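Periplasmic binding protein (Veillonella parvula, PDB 4MO9) is a TroA-like, FepB-type periplasmic solute-binding protein that probably captures an iron-siderophore or similar solute for uptake by an ABC transporter. Local coordinates at residues E350-D353 / S359-G362. Sequence-based numbering, arbitrary orientation.
Sequences EFYD and SYSG
An edge-to-face tyrosine pair, Y352 with Y360, makes this contact, in which the chain turns back on itself after helix 344-355 in a TroA-like periplasmic binding protein and the loop leading to strand 365-367 passes beside the helix. The edge of the Y360 ring is directed at a face of Y352, with centroids 5.6 Å apart and planes at 61°. With CG anti to the backbone N (chi1 178°), the Y360 ring runs alongside the helix and its CD1 lies over the rim of that face, 3.9 Å from Y352 CD1. The two side chains cross at about a right angle, their CB atoms 3.7 Å apart. An aromatic ring suits the buried Y352, which F53 of helix 52-59 and F278 also touch; at Y360, which leans on L348 and K349 and meets W364, the tyrosine hydroxyl adds a weak hydrogen bond to E345. Replacing Y352 with an alanine is likely to leave the edge of Y360 without a ring face to rest on and to open a gap beside F53 and F278. S359 ties the loop to helix 79-88, its OG hydrogen-bonded to E88 and its O to H84. No direct hydrogen bond joins the two segments, but a carboxylate suits D353 because it can accept from a bridging water: D353 OD1 receives its hydrogen bond at 2.5 Å, and the same water oxygen accepts from Y360 N at 3.1 Å.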
ATOM      1  N   GLU A 350      -1.086  10.945 -11.385  1.00 33.18           N
ATOM      2  CA  GLU A 350       0.180  11.432 -11.913  1.00 35.86           C
ATOM      3  C   GLU A 350       1.291  10.393 -11.739  1.00 32.06           C
ATOM      4  O   GLU A 350       2.151  10.250 -12.618  1.00 31.66           O
ATOM      5  CB  GLU A 350       0.558  12.757 -11.254  1.00 41.39           C
ATOM      6  CG  GLU A 350       1.734  13.464 -11.904  1.00 51.40           C
ATOM      7  CD  GLU A 350       1.971  14.842 -11.318  1.00 58.36           C
ATOM      8  OE1 GLU A 350       1.077  15.352 -10.598  1.00 60.87           O
ATOM      9  OE2 GLU A 350       3.054  15.411 -11.582  1.00 60.71           O
ATOM     10  N   PHE A 351       1.268   9.656 -10.626  1.00 29.49           N
ATOM     11  CA  PHE A 351       2.257   8.595 -10.435  1.00 30.61           C
ATOM     12  C   PHE A 351       2.098   7.573 -11.558  1.00 32.47           C
ATOM     13  O   PHE A 351       3.085   7.143 -12.162  1.00 32.04           O
ATOM     14  CB  PHE A 351       2.134   7.921  -9.059  1.00 27.85           C
ATOM     15  CG  PHE A 351       3.199   6.898  -8.804  1.00 26.98           C
ATOM     16  CD1 PHE A 351       4.345   7.237  -8.102  1.00 29.93           C
ATOM     17  CD2 PHE A 351       3.074   5.605  -9.294  1.00 28.83           C
ATOM     18  CE1 PHE A 351       5.362   6.289  -7.890  1.00 31.40           C
ATOM     19  CE2 PHE A 351       4.082   4.657  -9.096  1.00 31.88           C
ATOM     20  CZ  PHE A 351       5.218   4.993  -8.393  1.00 30.51           C
ATOM     21  N   TYR A 352       0.859   7.183 -11.844  1.00 29.86           N
ATOM     22  CA  TYR A 352       0.618   6.278 -12.973  1.00 33.16           C
ATOM     23  C   TYR A 352       1.070   6.894 -14.298  1.00 34.31           C
ATOM     24  O   TYR A 352       1.828   6.264 -15.049  1.00 33.78           O
ATOM     25  CB  TYR A 352      -0.863   5.895 -13.079  1.00 31.71           C
ATOM     26  CG  TYR A 352      -1.267   4.697 -12.248  1.00 32.45           C
ATOM     27  CD1 TYR A 352      -1.422   4.803 -10.871  1.00 32.05           C
ATOM     28  CD2 TYR A 352      -1.510   3.467 -12.846  1.00 32.72           C
ATOM     29  CE1 TYR A 352      -1.794   3.706 -10.099  1.00 34.77           C
ATOM     30  CE2 TYR A 352      -1.873   2.359 -12.089  1.00 35.40           C
ATOM     31  CZ  TYR A 352      -2.026   2.485 -10.716  1.00 36.81           C
ATOM     32  OH  TYR A 352      -2.390   1.383  -9.954  1.00 34.69           O
ATOM     33  N   ASP A 353       0.582   8.101 -14.598  1.00 35.56           N
ATOM     34  CA  ASP A 353       0.899   8.772 -15.866  1.00 38.35           C
ATOM     35  C   ASP A 353       2.410   8.889 -16.089  1.00 36.75           C
ATOM     36  O   ASP A 353       2.912   8.618 -17.182  1.00 37.07           O
ATOM     37  CB  ASP A 353       0.280  10.176 -15.913  1.00 39.53           C
ATOM     38  CG  ASP A 353      -1.234  10.161 -16.124  1.00 42.03           C
ATOM     39  OD1 ASP A 353      -1.791   9.122 -16.549  1.00 41.95           O
ATOM     40  OD2 ASP A 353      -1.865  11.209 -15.867  1.00 41.05           O
ATOM     41  N   SER A 359      -2.403   1.790 -17.424  1.00 36.46           N
ATOM     42  CA  SER A 359      -3.238   2.986 -17.489  1.00 37.53           C
ATOM     43  C   SER A 359      -3.961   3.232 -16.167  1.00 38.98           C
ATOM     44  O   SER A 359      -4.400   2.292 -15.490  1.00 37.85           O
ATOM     45  CB  SER A 359      -4.263   2.877 -18.619  1.00 40.77           C
ATOM     46  OG  SER A 359      -5.151   1.795 -18.386  1.00 40.15           O
ATOM     47  N   TYR A 360      -4.078   4.499 -15.791  1.00 38.86           N
ATOM     48  CA  TYR A 360      -4.828   4.846 -14.597  1.00 37.95           C
ATOM     49  C   TYR A 360      -6.330   4.784 -14.871  1.00 38.03           C
ATOM     50  O   TYR A 360      -6.780   5.223 -15.930  1.00 36.35           O
ATOM     51  CB  TYR A 360      -4.447   6.247 -14.116  1.00 37.82           C
ATOM     52  CG  TYR A 360      -5.235   6.684 -12.902  1.00 37.71           C
ATOM     53  CD1 TYR A 360      -4.977   6.137 -11.653  1.00 37.08           C
ATOM     54  CD2 TYR A 360      -6.242   7.633 -13.011  1.00 42.34           C
ATOM     55  CE1 TYR A 360      -5.694   6.525 -10.537  1.00 37.24           C
ATOM     56  CE2 TYR A 360      -6.968   8.031 -11.903  1.00 45.57           C
ATOM     57  CZ  TYR A 360      -6.686   7.474 -10.668  1.00 46.23           C
ATOM     58  OH  TYR A 360      -7.418   7.871  -9.564  1.00 49.76           O
ATOM     59  N   SER A 361      -7.083   4.219 -13.926  1.00 38.39           N
ATOM     60  CA  SER A 361      -8.552   4.276 -13.920  1.00 43.58           C
ATOM     61  C   SER A 361      -9.090   3.749 -12.587  1.00 45.24           C
ATOM     62  O   SER A 361      -8.315   3.416 -11.688  1.00 47.82           O
ATOM     63  CB  SER A 361      -9.166   3.485 -15.076  1.00 45.85           C
ATOM     64  OG  SER A 361      -9.001   2.101 -14.868  1.00 47.95           O
ATOM     65  N   GLY A 362     -10.411   3.691 -12.450  1.00 45.08           N
ATOM     66  CA  GLY A 362     -11.017   3.196 -11.224  1.00 44.51           C
ATOM     67  C   GLY A 362     -11.228   4.286 -10.185  1.00 41.89           C
ATOM     68  O   GLY A 362     -11.044   5.470 -10.481  1.00 43.40           O
TER
HETATM   69  O   HOH W   1      -2.066   6.621 -16.721  1.00 44.96           O